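Local structure of tRNA uridine(34) acetyltransferase (Methanocaldococcus infernus, 6IA8) at residues V251-P257 against P282-Y288; V217-Y221 against K269-I274; T192-Y196 against G231-T237. The protein catalyses formation of 5-carboxymethyluridine at wobble uridine 34 of tRNAs from acetyl-CoA and S-adenosyl-L-methionine, using a radical SAM [4Fe-4S] cluster. All coordinates share one frame; numbering follows the deposited sequence.

Interaction 1: V251-P257 against P282-Y288; sequences VSYHLMP and PDMVKIY
A beta-alpha-beta crossover sets Ser-252 to Leu-255 beside Met-284 to Ile-287 as neighbouring parallel strands, with helix 264-276 as the connection. The backbone ladder is that of a regular parallel pair. Tyr-253 N donates to Met-284 O (3.0 Å), Lys-286 N returns a bond to Tyr-253 O, and Leu-255 N reaches Lys-286 O at 2.8 Å and 172°. Ser-252 and His-254 make their backbone bonds with strand 212-218 on the other side.

At the start of the pair a side chain extends the ladder. Val-251 O accepts from Asp-283 N and, weakly, from Met-284 N, while Val-251 N gives its hydrogen to the anti side of Asp-283 OD2 (2.9 Å). The same OD2 forms a salt bridge with Arg-444, next to Gln-445, which by similarity binds acetyl-CoA.

On the face carrying Tyr-253, Val-285, Leu-255 and Ile-287, CB of Pro-282 sits over the centre of the Tyr-253 ring, a CH-pi contact between side chains that cross at about a right angle. The ring is fixed at its far end too, its OH bonding Thr-241. Leu-255 CD1 touches Val-285 CG1 (4.0 Å), and Pro-257 CG meets Ile-287 CG2 at 3.6 Å; Leu-255 and Ile-287 also lean on the helix.

On the other face, CD of Lys-286 comes in plane to the edge of the His-254 ring, 3.3 Å from CD2. The lysine starts extended, then bends at chi3 (-101°) and again at chi4, carrying NZ away from the histidine to a salt bridge with Glu-214; His-254 ND1 is engaged by Gln-218. Such parallel strands with a helix over one face are the building unit of the TIM-barrel-like radical SAM fold.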
loop_
_atom_site.group_PDB
_atom_site.type_symbol
_atom_site.label_atom_id
_atom_site.label_comp_id
_atom_site.label_asym_id
_atom_site.label_seq_id
_atom_site.Cartn_x
_atom_site.Cartn_y
_atom_site.Cartn_z
ATOM N N VAL A 251 2.573 2.091 5.207
ATOM C CA VAL A 251 3.709 1.193 5.188
ATOM C C VAL A 251 3.257 -0.142 4.634
ATOM O O VAL A 251 2.368 -0.788 5.191
ATOM C CB VAL A 251 4.314 1.013 6.584
ATOM C CG1 VAL A 251 5.458 0.009 6.551
ATOM C CG2 VAL A 251 4.766 2.355 7.154
ATOM N N SER A 252 3.901 -0.572 3.573
ATOM C CA SER A 252 3.703 -1.879 2.973
ATOM C C SER A 252 4.991 -2.690 3.038
ATOM O O SER A 252 6.086 -2.142 2.874
ATOM C CB SER A 252 3.266 -1.721 1.492
ATOM O OG SER A 252 3.240 -2.973 0.852
ATOM N N TYR A 253 4.852 -3.995 3.252
ATOM C CA TYR A 253 5.981 -4.915 3.289
ATOM C C TYR A 253 5.882 -5.868 2.103
ATOM O O TYR A 253 4.857 -6.547 1.934
ATOM C CB TYR A 253 6.009 -5.774 4.552
ATOM C CG TYR A 253 6.395 -5.150 5.857
ATOM C CD1 TYR A 253 6.718 -3.800 5.961
ATOM C CD2 TYR A 253 6.470 -5.946 7.004
ATOM C CE1 TYR A 253 7.115 -3.258 7.182
ATOM C CE2 TYR A 253 6.846 -5.428 8.210
ATOM C CZ TYR A 253 7.172 -4.090 8.316
ATOM O OH TYR A 253 7.536 -3.652 9.589
ATOM N N HIS A 254 6.943 -5.940 1.296
ATOM C CA HIS A 254 7.087 -7.034 0.344
ATOM C C HIS A 254 7.729 -8.208 1.074
ATOM O O HIS A 254 8.810 -8.065 1.643
ATOM C CB HIS A 254 7.913 -6.614 -0.868
ATOM C CG HIS A 254 7.963 -7.656 -1.932
ATOM N ND1 HIS A 254 8.894 -8.675 -1.936
ATOM C CD2 HIS A 254 7.188 -7.845 -3.023
ATOM C CE1 HIS A 254 8.699 -9.435 -2.998
ATOM N NE2 HIS A 254 7.666 -8.957 -3.670
ATOM N N LEU A 255 7.056 -9.355 1.076
ATOM C CA LEU A 255 7.494 -10.533 1.821
ATOM C C LEU A 255 7.582 -11.740 0.896
ATOM O O LEU A 255 6.738 -11.919 0.014
ATOM C CB LEU A 255 6.548 -10.852 2.989
ATOM C CG LEU A 255 6.372 -9.748 4.021
ATOM C CD1 LEU A 255 5.165 -10.005 4.914
ATOM C CD2 LEU A 255 7.665 -9.625 4.864
ATOM N N MET A 256 8.612 -12.564 1.096
ATOM C CA MET A 256 8.875 -13.707 0.222
ATOM C C MET A 256 8.926 -14.995 1.028
ATOM O O MET A 256 9.988 -15.359 1.565
ATOM C CB MET A 256 10.182 -13.512 -0.544
ATOM C CG MET A 256 10.091 -12.608 -1.756
ATOM S SD MET A 256 11.490 -12.897 -2.858
ATOM C CE MET A 256 12.856 -12.557 -1.779
ATOM N N PRO A 257 7.825 -15.737 1.114
ATOM C CA PRO A 257 7.899 -17.085 1.689
ATOM C C PRO A 257 8.861 -17.951 0.882
ATOM O O PRO A 257 9.059 -17.753 -0.322
ATOM C CB PRO A 257 6.459 -17.609 1.592
ATOM C CG PRO A 257 5.611 -16.383 1.382
ATOM C CD PRO A 257 6.480 -15.405 0.615
ATOM N N PRO A 282 2.582 -3.803 9.685
ATOM C CA PRO A 282 2.417 -3.029 8.450
ATOM C C PRO A 282 0.950 -2.835 8.121
ATOM O O PRO A 282 0.101 -3.632 8.524
ATOM C CB PRO A 282 3.082 -3.902 7.383
ATOM C CG PRO A 282 2.874 -5.324 7.888
ATOM C CD PRO A 282 3.030 -5.188 9.428
ATOM N N ASP A 283 0.678 -1.789 7.323
ATOM C CA ASP A 283 -0.668 -1.554 6.811
ATOM C C ASP A 283 -1.021 -2.514 5.684
ATOM O O ASP A 283 -2.203 -2.790 5.451
ATOM C CB ASP A 283 -0.815 -0.129 6.281
ATOM C CG ASP A 283 -0.526 0.933 7.323
ATOM O OD1 ASP A 283 -1.105 0.812 8.392
ATOM O OD2 ASP A 283 0.287 1.861 7.032
ATOM N N MET A 284 -0.022 -2.967 4.936
ATOM C CA MET A 284 -0.249 -3.696 3.701
ATOM C C MET A 284 0.904 -4.666 3.555
ATOM O O MET A 284 2.014 -4.388 4.024
ATOM C CB MET A 284 -0.346 -2.719 2.508
ATOM C CG MET A 284 -0.430 -3.342 1.166
ATOM S SD MET A 284 -0.480 -2.070 -0.117
ATOM C CE MET A 284 -1.263 -0.679 0.714
ATOM N N VAL A 285 0.642 -5.803 2.908
ATOM C CA VAL A 285 1.709 -6.746 2.595
ATOM C C VAL A 285 1.526 -7.227 1.169
ATOM O O VAL A 285 0.396 -7.376 0.702
ATOM C CB VAL A 285 1.736 -7.946 3.562
ATOM C CG1 VAL A 285 2.093 -7.495 5.000
ATOM C CG2 VAL A 285 0.408 -8.690 3.517
ATOM N N LYS A 286 2.644 -7.471 0.485
ATOM C CA LYS A 286 2.689 -8.026 -0.866
ATOM C C LYS A 286 3.478 -9.323 -0.759
ATOM O O LYS A 286 4.638 -9.303 -0.327
ATOM C CB LYS A 286 3.357 -7.041 -1.821
ATOM C CG LYS A 286 3.417 -7.517 -3.283
ATOM C CD LYS A 286 4.293 -6.590 -4.140
ATOM C CE LYS A 286 3.485 -5.616 -4.978
ATOM N NZ LYS A 286 3.032 -4.419 -4.222
ATOM N N ILE A 287 2.813 -10.454 -1.019
ATOM C CA ILE A 287 3.368 -11.772 -0.726
ATOM C C ILE A 287 3.531 -12.546 -2.025
ATOM O O ILE A 287 2.588 -12.649 -2.814
ATOM C CB ILE A 287 2.477 -12.569 0.239
ATOM C CG1 ILE A 287 2.275 -11.809 1.547
ATOM C CG2 ILE A 287 3.101 -13.964 0.523
ATOM C CD1 ILE A 287 1.107 -12.364 2.351
ATOM N N TYR A 288 4.712 -13.124 -2.237
ATOM C CA TYR A 288 4.836 -14.078 -3.345
ATOM C C TYR A 288 6.002 -15.003 -3.052
ATOM O O TYR A 288 7.042 -14.518 -2.594
ATOM C CB TYR A 288 5.047 -13.404 -4.708
ATOM C CG TYR A 288 4.590 -14.299 -5.855
ATOM C CD1 TYR A 288 3.261 -14.315 -6.249
ATOM C CD2 TYR A 288 5.477 -15.164 -6.513
ATOM C CE1 TYR A 288 2.822 -15.128 -7.257
ATOM C CE2 TYR A 288 5.035 -15.984 -7.560
ATOM C CZ TYR A 288 3.704 -15.959 -7.906
ATOM O OH TYR A 288 3.223 -16.759 -8.908
#

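Interaction 2: V217-Y221 against K269-I274; sequences VQSIY and KMFKEI
Ile-220 and Tyr-221, just past the end of strand 212-218, lie against one side of helix 264-276, with Met-270 as the central partner. Apolar contacts dominate, and Ile-220 uses both branches: CG1 meets Met-270 CG at 3.8 Å, and CG2 touches Ile-274 CD1 at 4.0 Å. A chi1 of 65° places CG1 between the backbone N and the carbonyl carbon, where it can contact the methionine and also lie over the centre of the Tyr-221 ring. Met-270 touches both residues: its CB approaches Tyr-221 CE2 obliquely (3.9 Å), and its sulfur lies by the backbone at Ser-219 and Ile-220. Beyond CG1, the Ile-220 CD1 methyl lies against the Glu-273 carboxylate in van der Waals contact, 3.6 Å from OE1.

Most polar groups find partners within the turn or elsewhere in the protein; Ile-220 N, buried beside the methionine sulfur, is the exception. Ser-219 OG accepts from Tyr-221 N (3.1 Å), an ST turn that shapes the chain just as Tyr-221 takes the N-cap position of helix 222-227. The phenol OH comes close to Met-270 N at a poor angle; it is hydrogen-bonded to Met-266 O instead, one turn earlier in the helix.

Adhesion between turn and helix rests on dispersion and burial of branched and thioether side chains, with the tyrosine hydroxyl, through Met-266 O, as the polar link.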
loop_
_atom_site.group_PDB
_atom_site.type_symbol
_atom_site.label_atom_id
_atom_site.label_comp_id
_atom_site.label_asym_id
_atom_site.label_seq_id
_atom_site.Cartn_x
_atom_site.Cartn_y
_atom_site.Cartn_z
ATOM N N VAL A 217 11.184 -5.900 2.462
ATOM C CA VAL A 217 11.560 -6.621 3.677
ATOM C C VAL A 217 12.068 -8.025 3.348
ATOM O O VAL A 217 13.126 -8.444 3.842
ATOM C CB VAL A 217 10.367 -6.675 4.647
ATOM C CG1 VAL A 217 10.723 -7.473 5.877
ATOM C CG2 VAL A 217 9.920 -5.253 5.019
ATOM N N GLN A 218 11.299 -8.772 2.536
ATOM C CA GLN A 218 11.583 -10.139 2.111
ATOM C C GLN A 218 11.449 -11.104 3.274
ATOM O O GLN A 218 10.589 -11.984 3.218
ATOM C CB GLN A 218 12.965 -10.247 1.490
ATOM C CG GLN A 218 13.330 -9.138 0.508
ATOM C CD GLN A 218 12.255 -8.818 -0.495
ATOM O OE1 GLN A 218 11.267 -9.534 -0.641
ATOM N NE2 GLN A 218 12.437 -7.709 -1.188
ATOM N N SER A 219 12.255 -10.922 4.330
ATOM C CA SER A 219 12.242 -11.756 5.522
ATOM C C SER A 219 12.524 -10.899 6.752
ATOM O O SER A 219 13.212 -9.877 6.684
ATOM C CB SER A 219 13.297 -12.878 5.398
ATOM O OG SER A 219 13.386 -13.631 6.581
ATOM N N ILE A 220 12.022 -11.355 7.898
ATOM C CA ILE A 220 12.348 -10.731 9.173
ATOM C C ILE A 220 13.440 -11.476 9.940
ATOM O O ILE A 220 13.725 -11.124 11.103
ATOM C CB ILE A 220 11.094 -10.583 10.051
ATOM C CG1 ILE A 220 10.535 -11.949 10.451
ATOM C CG2 ILE A 220 10.055 -9.735 9.366
ATOM C CD1 ILE A 220 9.473 -11.848 11.585
ATOM N N TYR A 221 14.094 -12.465 9.321
ATOM C CA TYR A 221 15.130 -13.236 10.002
ATOM C C TYR A 221 16.500 -12.887 9.430
ATOM O O TYR A 221 16.747 -13.102 8.239
ATOM C CB TYR A 221 14.880 -14.737 9.873
ATOM C CG TYR A 221 13.547 -15.184 10.422
ATOM C CD1 TYR A 221 13.254 -15.039 11.763
ATOM C CD2 TYR A 221 12.569 -15.751 9.583
ATOM C CE1 TYR A 221 12.015 -15.441 12.268
ATOM C CE2 TYR A 221 11.355 -16.160 10.076
ATOM C CZ TYR A 221 11.082 -16.009 11.415
ATOM O OH TYR A 221 9.872 -16.425 11.909
ATOM N N LYS A 269 5.460 -18.615 11.204
ATOM C CA LYS A 269 5.783 -17.818 12.382
ATOM C C LYS A 269 6.096 -16.385 12.005
ATOM O O LYS A 269 5.726 -15.455 12.738
ATOM C CB LYS A 269 6.953 -18.445 13.142
ATOM C CG LYS A 269 6.561 -19.738 13.872
ATOM C CD LYS A 269 7.691 -20.268 14.739
ATOM C CE LYS A 269 7.205 -21.369 15.676
ATOM N NZ LYS A 269 6.265 -20.856 16.712
ATOM N N MET A 270 6.743 -16.178 10.854
ATOM C CA MET A 270 7.015 -14.818 10.409
ATOM C C MET A 270 5.715 -14.021 10.247
ATOM O O MET A 270 5.613 -12.849 10.652
ATOM C CB MET A 270 7.795 -14.848 9.089
ATOM C CG MET A 270 7.781 -13.509 8.367
ATOM S SD MET A 270 9.008 -13.386 7.017
ATOM C CE MET A 270 8.325 -14.443 5.768
ATOM N N PHE A 271 4.733 -14.605 9.562
ATOM C CA PHE A 271 3.484 -13.870 9.385
ATOM C C PHE A 271 2.793 -13.587 10.714
ATOM O O PHE A 271 2.220 -12.496 10.908
ATOM C CB PHE A 271 2.578 -14.620 8.418
ATOM C CG PHE A 271 3.050 -14.492 6.977
ATOM C CD1 PHE A 271 2.880 -13.310 6.276
ATOM C CD2 PHE A 271 3.674 -15.554 6.352
ATOM C CE1 PHE A 271 3.338 -13.190 4.975
ATOM C CE2 PHE A 271 4.155 -15.443 5.053
ATOM C CZ PHE A 271 3.979 -14.270 4.358
ATOM N N LYS A 272 2.783 -14.565 11.621
ATOM C CA LYS A 272 2.184 -14.316 12.927
ATOM C C LYS A 272 2.896 -13.151 13.610
ATOM O O LYS A 272 2.261 -12.244 14.178
ATOM C CB LYS A 272 2.229 -15.590 13.784
ATOM C CG LYS A 272 1.649 -15.431 15.165
ATOM C CD LYS A 272 1.540 -16.778 15.883
ATOM C CE LYS A 272 1.099 -16.613 17.341
ATOM N NZ LYS A 272 1.011 -17.920 18.048
ATOM N N GLU A 273 4.229 -13.150 13.535
ATOM C CA GLU A 273 5.004 -12.139 14.227
ATOM C C GLU A 273 4.753 -10.765 13.636
ATOM O O GLU A 273 4.648 -9.792 14.382
ATOM C CB GLU A 273 6.490 -12.479 14.183
ATOM C CG GLU A 273 7.335 -11.602 15.072
ATOM C CD GLU A 273 8.771 -12.077 15.156
ATOM O OE1 GLU A 273 9.018 -13.274 14.863
ATOM O OE2 GLU A 273 9.636 -11.249 15.496
ATOM N N ILE A 274 4.636 -10.665 12.306
ATOM C CA ILE A 274 4.454 -9.377 11.643
ATOM C C ILE A 274 3.144 -8.719 12.052
ATOM O O ILE A 274 3.024 -7.479 12.006
ATOM C CB ILE A 274 4.544 -9.584 10.113
ATOM C CG1 ILE A 274 6.033 -9.753 9.721
ATOM C CG2 ILE A 274 3.906 -8.461 9.375
ATOM C CD1 ILE A 274 6.257 -10.241 8.307
#

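Interaction 3: T192-Y196 against G231-T237. With SO4 (sulfate ion), chain C.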
loop_
_atom_site.group_PDB
_atom_site.type_symbol
_atom_site.label_atom_id
_atom_site.label_comp_id
_atom_site.label_asym_id
_atom_site.label_seq_id
_atom_site.Cartn_x
_atom_site.Cartn_y
_atom_site.Cartn_z
ATOM N N THR A 192 11.163 0.881 -1.816
ATOM C CA THR A 192 12.536 1.131 -1.395
ATOM C C THR A 192 13.077 -0.003 -0.545
ATOM O O THR A 192 12.318 -0.751 0.069
ATOM C CB THR A 192 12.654 2.440 -0.600
ATOM O OG1 THR A 192 14.040 2.808 -0.415
ATOM C CG2 THR A 192 11.969 2.287 0.766
ATOM N N ARG A 193 14.403 -0.130 -0.530
ATOM C CA ARG A 193 15.051 -1.068 0.373
ATOM C C ARG A 193 14.987 -0.510 1.789
ATOM O O ARG A 193 15.066 0.707 1.973
ATOM C CB ARG A 193 16.510 -1.307 -0.024
ATOM C CG ARG A 193 16.699 -1.767 -1.460
ATOM C CD ARG A 193 18.171 -2.108 -1.730
ATOM N NE ARG A 193 18.428 -2.352 -3.145
ATOM C CZ ARG A 193 19.521 -2.946 -3.610
ATOM N NH1 ARG A 193 19.668 -3.127 -4.917
ATOM N NH2 ARG A 193 20.455 -3.370 -2.769
ATOM N N PRO A 194 14.823 -1.364 2.801
ATOM C CA PRO A 194 14.675 -0.846 4.169
ATOM C C PRO A 194 15.817 0.044 4.616
ATOM O O PRO A 194 15.590 0.936 5.437
ATOM C CB PRO A 194 14.602 -2.116 5.019
ATOM C CG PRO A 194 14.034 -3.168 4.077
ATOM C CD PRO A 194 14.668 -2.832 2.738
ATOM N N ASP A 195 17.038 -0.164 4.125
ATOM C CA ASP A 195 18.171 0.659 4.538
ATOM C C ASP A 195 18.292 1.957 3.747
ATOM O O ASP A 195 19.188 2.752 4.036
ATOM C CB ASP A 195 19.481 -0.135 4.435
ATOM C CG ASP A 195 19.704 -0.732 3.055
ATOM O OD1 ASP A 195 18.715 -1.128 2.397
ATOM O OD2 ASP A 195 20.876 -0.818 2.634
ATOM N N TYR A 196 17.426 2.193 2.764
ATOM C CA TYR A 196 17.317 3.486 2.087
ATOM C C TYR A 196 16.151 4.297 2.640
ATOM O O TYR A 196 15.443 4.963 1.882
ATOM C CB TYR A 196 17.120 3.328 0.577
ATOM C CG TYR A 196 18.225 2.692 -0.212
ATOM C CD1 TYR A 196 19.517 2.645 0.268
ATOM C CD2 TYR A 196 17.961 2.141 -1.471
ATOM C CE1 TYR A 196 20.536 2.034 -0.479
ATOM C CE2 TYR A 196 18.952 1.541 -2.216
ATOM C CZ TYR A 196 20.237 1.488 -1.721
ATOM O OH TYR A 196 21.219 0.891 -2.474
ATOM N N GLY A 231 20.849 -6.738 1.353
ATOM C CA GLY A 231 21.587 -5.585 1.820
ATOM C C GLY A 231 20.969 -4.858 2.991
ATOM O O GLY A 231 21.256 -3.673 3.188
ATOM N N HIS A 232 20.133 -5.541 3.773
ATOM C CA HIS A 232 19.481 -4.907 4.909
ATOM C C HIS A 232 19.241 -5.933 6.006
ATOM O O HIS A 232 19.355 -7.137 5.802
ATOM C CB HIS A 232 18.157 -4.254 4.504
ATOM C CG HIS A 232 17.068 -5.235 4.210
ATOM N ND1 HIS A 232 16.862 -5.761 2.952
ATOM C CD2 HIS A 232 16.127 -5.792 5.010
ATOM C CE1 HIS A 232 15.844 -6.600 2.989
ATOM N NE2 HIS A 232 15.370 -6.626 4.221
ATOM N N SER A 233 18.893 -5.433 7.179
ATOM C CA SER A 233 18.639 -6.237 8.365
ATOM C C SER A 233 17.183 -6.066 8.794
ATOM O O SER A 233 16.457 -5.189 8.310
ATOM C CB SER A 233 19.566 -5.809 9.507
ATOM O OG SER A 233 19.202 -4.486 9.905
ATOM N N VAL A 234 16.748 -6.911 9.729
ATOM C CA VAL A 234 15.417 -6.712 10.284
ATOM C C VAL A 234 15.389 -5.430 11.106
ATOM O O VAL A 234 14.375 -4.720 11.135
ATOM C CB VAL A 234 14.972 -7.927 11.117
ATOM C CG1 VAL A 234 15.749 -8.016 12.418
ATOM C CG2 VAL A 234 13.474 -7.802 11.391
ATOM N N GLU A 235 16.506 -5.104 11.772
ATOM C CA GLU A 235 16.608 -3.829 12.476
ATOM C C GLU A 235 16.325 -2.651 11.546
ATOM O O GLU A 235 15.657 -1.689 11.949
ATOM C CB GLU A 235 17.985 -3.682 13.133
ATOM C CG GLU A 235 18.199 -4.583 14.347
ATOM C CD GLU A 235 18.493 -6.043 13.995
ATOM O OE1 GLU A 235 18.826 -6.362 12.830
ATOM O OE2 GLU A 235 18.394 -6.891 14.902
ATOM N N ASP A 236 16.846 -2.690 10.314
ATOM C CA ASP A 236 16.533 -1.649 9.339
ATOM C C ASP A 236 15.032 -1.585 9.067
ATOM O O ASP A 236 14.457 -0.498 8.941
ATOM C CB ASP A 236 17.261 -1.918 8.026
ATOM C CG ASP A 236 18.773 -1.861 8.162
ATOM O OD1 ASP A 236 19.292 -1.050 8.960
ATOM O OD2 ASP A 236 19.434 -2.656 7.468
ATOM N N THR A 237 14.395 -2.744 8.893
ATOM C CA THR A 237 12.950 -2.763 8.646
ATOM C C THR A 237 12.180 -2.165 9.827
ATOM O O THR A 237 11.210 -1.404 9.653
ATOM C CB THR A 237 12.508 -4.209 8.388
ATOM O OG1 THR A 237 13.065 -4.692 7.153
ATOM C CG2 THR A 237 10.965 -4.332 8.340
HETATM S S SO4 C . 17.861 -6.035 -0.468
HETATM O O1 SO4 C . 18.301 -5.193 0.646
HETATM O O2 SO4 C . 16.805 -6.950 -0.040
HETATM O O3 SO4 C . 17.364 -5.192 -1.550
HETATM O O4 SO4 C . 19.003 -6.810 -0.947
#
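Pro-194 crosses His-232 at a slant, its CG over one face of the imidazole ring, 3.6 Å from the centroid and 16° off the normal. This CH-pi contact joins the loop after strand 184-192 to the residues leading into helix 234-245, whose start is a capping box formed by Ser-233 and Asp-236. The proline ring also rests on the helix itself: CG touches Thr-237 OG1 at 3.6 Å, the two side chains lying side by side and pointing the same way, and CB meets CB of Asp-236.

At the edge of the same imidazole sits a sulfate, probably from the crystallisation liquor. His-232 ND1 donates to its O1 almost perfectly straight (2.8 Å, 177°), and Gly-231 N donates to O4 with a weaker second bond to O1. Arg-230 NE supplies another bond to the anion. The Arg-193 side chain runs past O3, though it is disordered over two positions, so its role is doubtful.

A chi1 of 72° sets the His-232 CG between the backbone N and the carbonyl carbon, and the other nitrogen helps fix the ring's rotation: NE2 bonds to Val-217 O of strand 212-218. In this crystal both nitrogens are engaged, and the proline covers one face. With both ND1 and NE2 facing acceptors, the ring probably carries both protons and a positive charge, at least with the sulfate bound.

Further out, the capping box fixes the start of the helix directly after the histidine: Ser-233 N donates to Asp-236 OD2 at 2.8 Å, and Asp-236 N donates back to Ser-233 OG at 3.0 Å. One contact is less comfortable, since Asp-195 OD2 lies 2.9 Å from Gly-231 O, two acceptors with no hydrogen bond between them.

In the fold
Strand 212-218 ties the three contacts together. Next to strand 250-255, it continues the ladder of interaction 1 into interaction 2: His-254 O lies 2.7 Å from Gln-218 N. Helix 264-276, which supplies one segment of interaction 2, is the crossover of interaction 1, with Ile-287 CD1 packing on Phe-271 CE1 at 3.5 Å. Interaction 3 joins through Val-217 O and His-232 NE2 (2.9 Å), and its sulfate lies about 4 Å from the Gln-218 side chain, nearest atoms. With centres 9 to 14 Å apart, the three contacts make up one part of the radical SAM domain. Asp-283 approaches the acetyl-CoA site inferred by similarity, its side chain about 5 Å from that of Gln-445; interactions 2 and 3 lie away from it.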